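Local coordinates for putative transcriptional regulator protein, LacI family (Rhizobium etli, PDB 3MIZ) that probably binds cis-regulatory DNA and represses transcription as a LacI-type regulator, at residues A[14-19]-A[263-268]; A[211-216]-A[227-232]. One frame throughout, in Å; residues are numbered along the deposited sequence.

Contact 1 of 2, residues A[14-19]-A[263-268]; sequences NTFGII and WLNDLI
The ring of Phe16, on an inner strand of the parallel sheet, is met by Leu264, Asn265 and Ile268 on one side of helix 253-268. The fold is the two-lobed, periplasmic-binding-protein-like one of LacI regulators, and here its last helix returns to pack on the lobe that the chain built first. Strand 15-19 and helix segment 263-268 run at 125° to each other, their axes 11.0 Å apart at the closest point, and Phe16 is the strand side chain that bridges them.

The tight part is apolar, and its buried pair is Phe16 and Leu264. Leu264 comes from the direction opposite to Phe16 and lays CD2 over the centre of the ring, 3.8 Å above its plane, in a CH-pi contact. It gets there because its CG is anti to the backbone N (chi1 176°), which sends the branch out from the helix onto the sheet, where it also touches Leu75 of strand 73-78. Around the ring lie Ile47 of strand 46-51 and the chain of Lys45.

The side toward solvent is formed by Asn265 and Ile268, both partly exposed; Asn265 also packs against Lys45. Its OD1 lies at the edge of the ring, near the ring plane, 3.8 Å from CZ of Phe16 and without a hydrogen bond, while the amide plane is turned 50° from the ring. Replacing Phe16 by an alanine would probably leave Leu264 CD2 and Ile268 CD1 facing a gap between helix and strand, with little else of the strand segment to hold them. Ile268, though partly exposed, reaches the ring obliquely and makes the closest approach of the contact, tight for two carbon atoms: CE1 of Phe16 lies 3.3 Å from CD1 of Ile268.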
ATOM      1  N   ASN A  14      -7.531 -11.944 -26.217  1.00 19.67           N
ATOM      2  CA  ASN A  14      -7.257 -10.542 -25.914  1.00 20.81           C
ATOM      3  C   ASN A  14      -7.178 -10.373 -24.407  1.00 20.56           C
ATOM      4  O   ASN A  14      -7.471  -9.304 -23.860  1.00 19.34           O
ATOM      5  CB  ASN A  14      -8.341  -9.629 -26.497  1.00 20.66           C
ATOM      6  CG  ASN A  14      -8.270  -9.550 -28.009  1.00 21.67           C
ATOM      7  OD1 ASN A  14      -7.184  -9.435 -28.574  1.00 23.57           O
ATOM      8  ND2 ASN A  14      -9.419  -9.600 -28.667  1.00 22.44           N
ATOM      9  N   THR A  15      -6.772 -11.449 -23.738  1.00 18.24           N
ATOM     10  CA  THR A  15      -6.642 -11.438 -22.289  1.00 18.67           C
ATOM     11  C   THR A  15      -5.196 -11.714 -21.897  1.00 18.27           C
ATOM     12  O   THR A  15      -4.596 -12.692 -22.349  1.00 18.19           O
ATOM     13  CB  THR A  15      -7.554 -12.508 -21.645  1.00 18.09           C
ATOM     14  OG1 THR A  15      -8.917 -12.241 -21.999  1.00 22.19           O
ATOM     15  CG2 THR A  15      -7.420 -12.490 -20.128  1.00 17.98           C
ATOM     16  N   PHE A  16      -4.633 -10.832 -21.080  1.00 17.33           N
ATOM     17  CA  PHE A  16      -3.268 -11.001 -20.596  1.00 18.04           C
ATOM     18  C   PHE A  16      -3.410 -11.470 -19.158  1.00 18.23           C
ATOM     19  O   PHE A  16      -4.313 -11.034 -18.448  1.00 17.68           O
ATOM     20  CB  PHE A  16      -2.493  -9.676 -20.587  1.00 18.42           C
ATOM     21  CG  PHE A  16      -2.023  -9.212 -21.939  1.00 18.39           C
ATOM     22  CD1 PHE A  16      -2.286  -9.943 -23.088  1.00 20.41           C
ATOM     23  CD2 PHE A  16      -1.317  -8.022 -22.053  1.00 18.78           C
ATOM     24  CE1 PHE A  16      -1.850  -9.493 -24.335  1.00 19.58           C
ATOM     25  CE2 PHE A  16      -0.878  -7.563 -23.286  1.00 19.22           C
ATOM     26  CZ  PHE A  16      -1.145  -8.300 -24.433  1.00 19.32           C
ATOM     27  N   GLY A  17      -2.530 -12.366 -18.738  1.00 16.18           N
ATOM     28  CA  GLY A  17      -2.576 -12.842 -17.377  1.00 16.25           C
ATOM     29  C   GLY A  17      -1.354 -12.312 -16.659  1.00 14.63           C
ATOM     30  O   GLY A  17      -0.269 -12.266 -17.228  1.00 17.33           O
ATOM     31  N   ILE A  18      -1.531 -11.883 -15.420  1.00 14.77           N
ATOM     32  CA  ILE A  18      -0.408 -11.391 -14.627  1.00 13.79           C
ATOM     33  C   ILE A  18      -0.146 -12.412 -13.539  1.00 14.50           C
ATOM     34  O   ILE A  18      -1.045 -12.758 -12.776  1.00 13.16           O
ATOM     35  CB  ILE A  18      -0.727 -10.065 -13.910  1.00 14.69           C
ATOM     36  CG1 ILE A  18      -0.982  -8.955 -14.926  1.00 15.02           C
ATOM     37  CG2 ILE A  18       0.453  -9.684 -12.982  1.00 15.62           C
ATOM     38  CD1 ILE A  18      -1.304  -7.604 -14.268  1.00 15.31           C
ATOM     39  N   ILE A  19       1.076 -12.916 -13.472  1.00 15.39           N
ATOM     40  CA  ILE A  19       1.402 -13.862 -12.420  1.00 15.35           C
ATOM     41  C   ILE A  19       2.303 -13.084 -11.482  1.00 15.73           C
ATOM     42  O   ILE A  19       3.405 -12.690 -11.853  1.00 16.92           O
ATOM     43  CB  ILE A  19       2.133 -15.108 -12.967  1.00 16.72           C
ATOM     44  CG1 ILE A  19       1.183 -15.892 -13.879  1.00 17.91           C
ATOM     45  CG2 ILE A  19       2.632 -15.981 -11.804  1.00 15.47           C
ATOM     46  CD1 ILE A  19       1.756 -17.184 -14.422  1.00 19.98           C
ATOM     47  N   TRP A 263       5.376  -4.510 -24.843  1.00 17.63           N
ATOM     48  CA  TRP A 263       6.395  -5.458 -25.260  1.00 20.12           C
ATOM     49  C   TRP A 263       5.777  -6.849 -25.420  1.00 18.84           C
ATOM     50  O   TRP A 263       6.035  -7.538 -26.410  1.00 18.19           O
ATOM     51  CB  TRP A 263       7.521  -5.477 -24.225  1.00 19.70           C
ATOM     52  CG  TRP A 263       8.839  -5.965 -24.738  1.00 24.30           C
ATOM     53  CD1 TRP A 263       9.170  -6.242 -26.036  1.00 25.54           C
ATOM     54  CD2 TRP A 263      10.024  -6.196 -23.966  1.00 24.53           C
ATOM     55  NE1 TRP A 263      10.487  -6.628 -26.119  1.00 25.93           N
ATOM     56  CE2 TRP A 263      11.036  -6.608 -24.863  1.00 25.83           C
ATOM     57  CE3 TRP A 263      10.330  -6.092 -22.604  1.00 23.75           C
ATOM     58  CZ2 TRP A 263      12.334  -6.916 -24.440  1.00 25.54           C
ATOM     59  CZ3 TRP A 263      11.624  -6.399 -22.182  1.00 23.78           C
ATOM     60  CH2 TRP A 263      12.608  -6.805 -23.101  1.00 23.12           C
ATOM     61  N   LEU A 264       4.955  -7.256 -24.455  1.00 18.10           N
ATOM     62  CA  LEU A 264       4.304  -8.559 -24.528  1.00 17.72           C
ATOM     63  C   LEU A 264       3.387  -8.601 -25.748  1.00 19.57           C
ATOM     64  O   LEU A 264       3.322  -9.609 -26.461  1.00 17.23           O
ATOM     65  CB  LEU A 264       3.474  -8.837 -23.267  1.00 15.74           C
ATOM     66  CG  LEU A 264       2.660 -10.144 -23.270  1.00 16.20           C
ATOM     67  CD1 LEU A 264       3.590 -11.346 -23.406  1.00 14.45           C
ATOM     68  CD2 LEU A 264       1.839 -10.259 -21.992  1.00 13.75           C
ATOM     69  N   ASN A 265       2.677  -7.502 -25.981  1.00 18.33           N
ATOM     70  CA  ASN A 265       1.760  -7.426 -27.111  1.00 21.07           C
ATOM     71  C   ASN A 265       2.504  -7.683 -28.419  1.00 22.07           C
ATOM     72  O   ASN A 265       2.035  -8.456 -29.254  1.00 23.99           O
ATOM     73  CB  ASN A 265       1.073  -6.056 -27.147  1.00 20.37           C
ATOM     74  CG  ASN A 265      -0.145  -6.028 -28.065  1.00 22.08           C
ATOM     75  OD1 ASN A 265      -1.095  -6.789 -27.879  1.00 23.41           O
ATOM     76  ND2 ASN A 265      -0.120  -5.143 -29.055  1.00 19.93           N
ATOM     77  N   ASP A 266       3.663  -7.050 -28.593  1.00 23.20           N
ATOM     78  CA  ASP A 266       4.448  -7.233 -29.812  1.00 25.21           C
ATOM     79  C   ASP A 266       4.976  -8.657 -29.929  1.00 25.47           C
ATOM     80  O   ASP A 266       5.023  -9.219 -31.023  1.00 26.42           O
ATOM     81  CB  ASP A 266       5.622  -6.244 -29.867  1.00 27.81           C
ATOM     82  CG  ASP A 266       5.170  -4.797 -29.898  1.00 30.04           C
ATOM     83  OD1 ASP A 266       4.087  -4.517 -30.449  1.00 34.12           O
ATOM     84  OD2 ASP A 266       5.902  -3.931 -29.379  1.00 33.95           O
ATOM     85  N   LEU A 267       5.373  -9.239 -28.802  1.00 24.99           N
ATOM     86  CA  LEU A 267       5.885 -10.606 -28.783  1.00 25.90           C
ATOM     87  C   LEU A 267       4.783 -11.589 -29.174  1.00 27.42           C
ATOM     88  O   LEU A 267       5.025 -12.563 -29.888  1.00 24.36           O
ATOM     89  CB  LEU A 267       6.401 -10.959 -27.389  1.00 26.47           C
ATOM     90  CG  LEU A 267       7.053 -12.334 -27.240  1.00 28.24           C
ATOM     91  CD1 LEU A 267       8.354 -12.366 -28.030  1.00 28.43           C
ATOM     92  CD2 LEU A 267       7.323 -12.623 -25.775  1.00 27.69           C
ATOM     93  N   ILE A 268       3.572 -11.329 -28.689  1.00 27.11           N
ATOM     94  CA  ILE A 268       2.427 -12.184 -28.983  1.00 29.90           C
ATOM     95  C   ILE A 268       2.086 -12.107 -30.464  1.00 30.48           C
ATOM     96  O   ILE A 268       1.654 -13.090 -31.061  1.00 32.02           O
ATOM     97  CB  ILE A 268       1.192 -11.753 -28.171  1.00 28.47           C
ATOM     98  CG1 ILE A 268       1.454 -11.978 -26.682  1.00 29.10           C
ATOM     99  CG2 ILE A 268      -0.035 -12.532 -28.626  1.00 29.80           C
ATOM    100  CD1 ILE A 268       0.439 -11.320 -25.782  1.00 28.20           C
TER

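Contact 2 of 2, residues A[211-216]-A[227-232]; sequences QIYIAA and VSIVGF
Tyr213 OH is hydrogen-bonded to the backbone oxygen of Pro244, and this bond holds the far end of a ring whose CD1 and CE1 pack on Ile229. The pair belongs to a beta-alpha-beta crossover: strand 200-203 leads into helix 206-217, and the chain returns through a short helix to strand 228-230, parallel to the first.

Ile229 carries most of the packing. Its CG1 is anti to the carbonyl carbon and the chain beyond is extended (chi2 175°), which drives CD1 between two helix residues. On one of them, Tyr213, that methyl lies obliquely to the ring, 3.8 Å from CD1 of Tyr213. The shorter branch also takes part, since CG2 of Ile229 is 3.9 Å from CE1 of the same tyrosine. Tyr213 leaves the helix with chi1 at -97°, away from a staggered value, and in that pose the end of its ring comes nearer the strand than its first bond would suggest. The other helix residue, Ile212, crosses Ile229 obliquely and brings CG2 within 3.9 Å of CD1 of Ile229.

One turn on, Ala216 faces Val227, the first residue to leave helical geometry after helix 223-226. The contact is looser, with CB of Ala216 4.1 Å from CG1 of Val227.

All five touching residues are buried, in a layered arrangement. Ile212 also touches Ser203 of strand 200-203, and Ala215 turns to helix 184-192. Across the sheet, Val230 points away from helix 206-217 and packs on Leu122 and Leu126 of helix 115-127, so strand 228-230 lies between two helical layers.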
ATOM      1  N   GLN A 211      10.294   6.817   9.990  1.00 11.06           N
ATOM      2  CA  GLN A 211      10.956   6.642  11.285  1.00 13.24           C
ATOM      3  C   GLN A 211      12.160   7.555  11.482  1.00 12.53           C
ATOM      4  O   GLN A 211      12.451   7.965  12.614  1.00 12.93           O
ATOM      5  CB  GLN A 211      11.383   5.184  11.467  1.00 12.71           C
ATOM      6  CG  GLN A 211      10.198   4.231  11.519  1.00 14.44           C
ATOM      7  CD  GLN A 211      10.608   2.816  11.851  1.00 13.24           C
ATOM      8  OE1 GLN A 211      11.180   2.556  12.917  1.00 12.57           O
ATOM      9  NE2 GLN A 211      10.320   1.890  10.945  1.00 12.21           N
ATOM     10  N   ILE A 212      12.860   7.864  10.391  1.00 11.57           N
ATOM     11  CA  ILE A 212      14.029   8.741  10.448  1.00 12.39           C
ATOM     12  C   ILE A 212      13.583  10.197  10.683  1.00 13.27           C
ATOM     13  O   ILE A 212      14.260  10.964  11.369  1.00 14.74           O
ATOM     14  CB  ILE A 212      14.856   8.634   9.141  1.00 11.08           C
ATOM     15  CG1 ILE A 212      15.286   7.175   8.933  1.00 12.32           C
ATOM     16  CG2 ILE A 212      16.100   9.522   9.226  1.00 14.75           C
ATOM     17  CD1 ILE A 212      15.958   6.894   7.613  1.00 11.73           C
ATOM     18  N   TYR A 213      12.452  10.584  10.102  1.00 12.20           N
ATOM     19  CA  TYR A 213      11.936  11.941  10.307  1.00 13.38           C
ATOM     20  C   TYR A 213      11.608  12.100  11.785  1.00 12.05           C
ATOM     21  O   TYR A 213      11.964  13.099  12.409  1.00 13.80           O
ATOM     22  CB  TYR A 213      10.649  12.166   9.503  1.00 11.97           C
ATOM     23  CG  TYR A 213      10.842  12.852   8.167  1.00 15.64           C
ATOM     24  CD1 TYR A 213      11.703  12.329   7.202  1.00 14.82           C
ATOM     25  CD2 TYR A 213      10.109  13.996   7.846  1.00 15.06           C
ATOM     26  CE1 TYR A 213      11.826  12.925   5.946  1.00 16.29           C
ATOM     27  CE2 TYR A 213      10.218  14.597   6.594  1.00 16.50           C
ATOM     28  CZ  TYR A 213      11.076  14.057   5.651  1.00 15.04           C
ATOM     29  OH  TYR A 213      11.168  14.637   4.406  1.00 16.94           O
ATOM     30  N   ILE A 214      10.915  11.108  12.336  1.00 10.99           N
ATOM     31  CA  ILE A 214      10.515  11.146  13.739  1.00 12.77           C
ATOM     32  C   ILE A 214      11.731  11.096  14.660  1.00 14.34           C
ATOM     33  O   ILE A 214      11.784  11.804  15.669  1.00 13.37           O
ATOM     34  CB  ILE A 214       9.535   9.995  14.064  1.00 13.74           C
ATOM     35  CG1 ILE A 214       8.269  10.157  13.198  1.00 15.41           C
ATOM     36  CG2 ILE A 214       9.164  10.006  15.550  1.00 14.56           C
ATOM     37  CD1 ILE A 214       7.205   9.136  13.460  1.00 17.75           C
ATOM     38  N   ALA A 215      12.711  10.272  14.304  1.00 12.25           N
ATOM     39  CA  ALA A 215      13.925  10.174  15.102  1.00 14.42           C
ATOM     40  C   ALA A 215      14.615  11.544  15.177  1.00 13.71           C
ATOM     41  O   ALA A 215      15.023  11.988  16.245  1.00 17.55           O
ATOM     42  CB  ALA A 215      14.867   9.148  14.485  1.00 12.21           C
ATOM     43  N   ALA A 216      14.736  12.214  14.037  1.00 16.25           N
ATOM     44  CA  ALA A 216      15.388  13.522  13.998  1.00 16.84           C
ATOM     45  C   ALA A 216      14.618  14.594  14.773  1.00 18.60           C
ATOM     46  O   ALA A 216      15.203  15.324  15.584  1.00 17.29           O
ATOM     47  CB  ALA A 216      15.587  13.960  12.550  1.00 15.80           C
ATOM     48  N   VAL A 227      19.344  18.580   9.303  1.00 21.27           N
ATOM     49  CA  VAL A 227      19.753  17.341   8.646  1.00 18.80           C
ATOM     50  C   VAL A 227      18.898  17.091   7.411  1.00 17.81           C
ATOM     51  O   VAL A 227      17.677  17.184   7.471  1.00 19.12           O
ATOM     52  CB  VAL A 227      19.635  16.126   9.598  1.00 18.35           C
ATOM     53  CG1 VAL A 227      18.180  15.918  10.016  1.00 19.69           C
ATOM     54  CG2 VAL A 227      20.183  14.875   8.910  1.00 17.77           C
ATOM     55  N   SER A 228      19.542  16.791   6.288  1.00 16.26           N
ATOM     56  CA  SER A 228      18.818  16.513   5.053  1.00 16.96           C
ATOM     57  C   SER A 228      18.456  15.031   5.034  1.00 17.96           C
ATOM     58  O   SER A 228      19.184  14.206   5.579  1.00 16.57           O
ATOM     59  CB  SER A 228      19.686  16.831   3.832  1.00 17.78           C
ATOM     60  OG  SER A 228      19.920  18.226   3.701  1.00 19.15           O
ATOM     61  N   ILE A 229      17.328  14.696   4.420  1.00 16.14           N
ATOM     62  CA  ILE A 229      16.907  13.304   4.335  1.00 14.49           C
ATOM     63  C   ILE A 229      16.356  13.036   2.945  1.00 14.22           C
ATOM     64  O   ILE A 229      15.576  13.827   2.429  1.00 13.24           O
ATOM     65  CB  ILE A 229      15.814  12.985   5.382  1.00 14.42           C
ATOM     66  CG1 ILE A 229      16.362  13.222   6.798  1.00 11.25           C
ATOM     67  CG2 ILE A 229      15.353  11.534   5.232  1.00 13.33           C
ATOM     68  CD1 ILE A 229      15.333  13.061   7.897  1.00 15.12           C
ATOM     69  N   VAL A 230      16.788  11.939   2.324  1.00 13.84           N
ATOM     70  CA  VAL A 230      16.286  11.566   1.008  1.00 13.10           C
ATOM     71  C   VAL A 230      15.841  10.105   1.118  1.00 13.52           C
ATOM     72  O   VAL A 230      16.337   9.368   1.967  1.00 11.28           O
ATOM     73  CB  VAL A 230      17.366  11.726  -0.113  1.00 14.30           C
ATOM     74  CG1 VAL A 230      17.789  13.206  -0.216  1.00 16.81           C
ATOM     75  CG2 VAL A 230      18.586  10.853   0.181  1.00 15.66           C
ATOM     76  N   GLY A 231      14.876   9.702   0.299  1.00 11.68           N
ATOM     77  CA  GLY A 231      14.406   8.326   0.365  1.00 12.71           C
ATOM     78  C   GLY A 231      14.605   7.600  -0.949  1.00 12.63           C
ATOM     79  O   GLY A 231      15.516   7.923  -1.707  1.00 12.69           O
ATOM     80  N   PHE A 232      13.764   6.599  -1.208  1.00 13.46           N
ATOM     81  CA  PHE A 232      13.833   5.848  -2.449  1.00 12.79           C
ATOM     82  C   PHE A 232      12.504   5.132  -2.696  1.00 15.12           C
ATOM     83  O   PHE A 232      11.921   4.567  -1.760  1.00 14.83           O
ATOM     84  CB  PHE A 232      14.970   4.819  -2.393  1.00 14.55           C
ATOM     85  CG  PHE A 232      15.535   4.467  -3.741  1.00 14.97           C
ATOM     86  CD1 PHE A 232      14.743   3.840  -4.704  1.00 15.48           C
ATOM     87  CD2 PHE A 232      16.860   4.773  -4.055  1.00 15.16           C
ATOM     88  CE1 PHE A 232      15.259   3.520  -5.963  1.00 14.69           C
ATOM     89  CE2 PHE A 232      17.390   4.458  -5.313  1.00 15.44           C
ATOM     90  CZ  PHE A 232      16.587   3.830  -6.268  1.00 17.31           C
TER

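How the contacts relate
The two contacts lie on opposite sides of the chain's centre, 40 Å apart between centres and about 19 Å between nearest atoms, and share no helix, strand or sheet. Contact 1 belongs to the parallel sheet 46-51, 15-20, 73-78, 95-97; contact 2 belongs to the mixed sheet that ends at strand 228-230. Along the chain the order is 14-19, 211-216, 227-232, 263-268, so contact 2 is local, while contact 1 brings together segments from near the two ends of the chain. After building the second lobe the chain thus returns to the first, the interlaced connection known from this family, in which effectors commonly bind between the lobes.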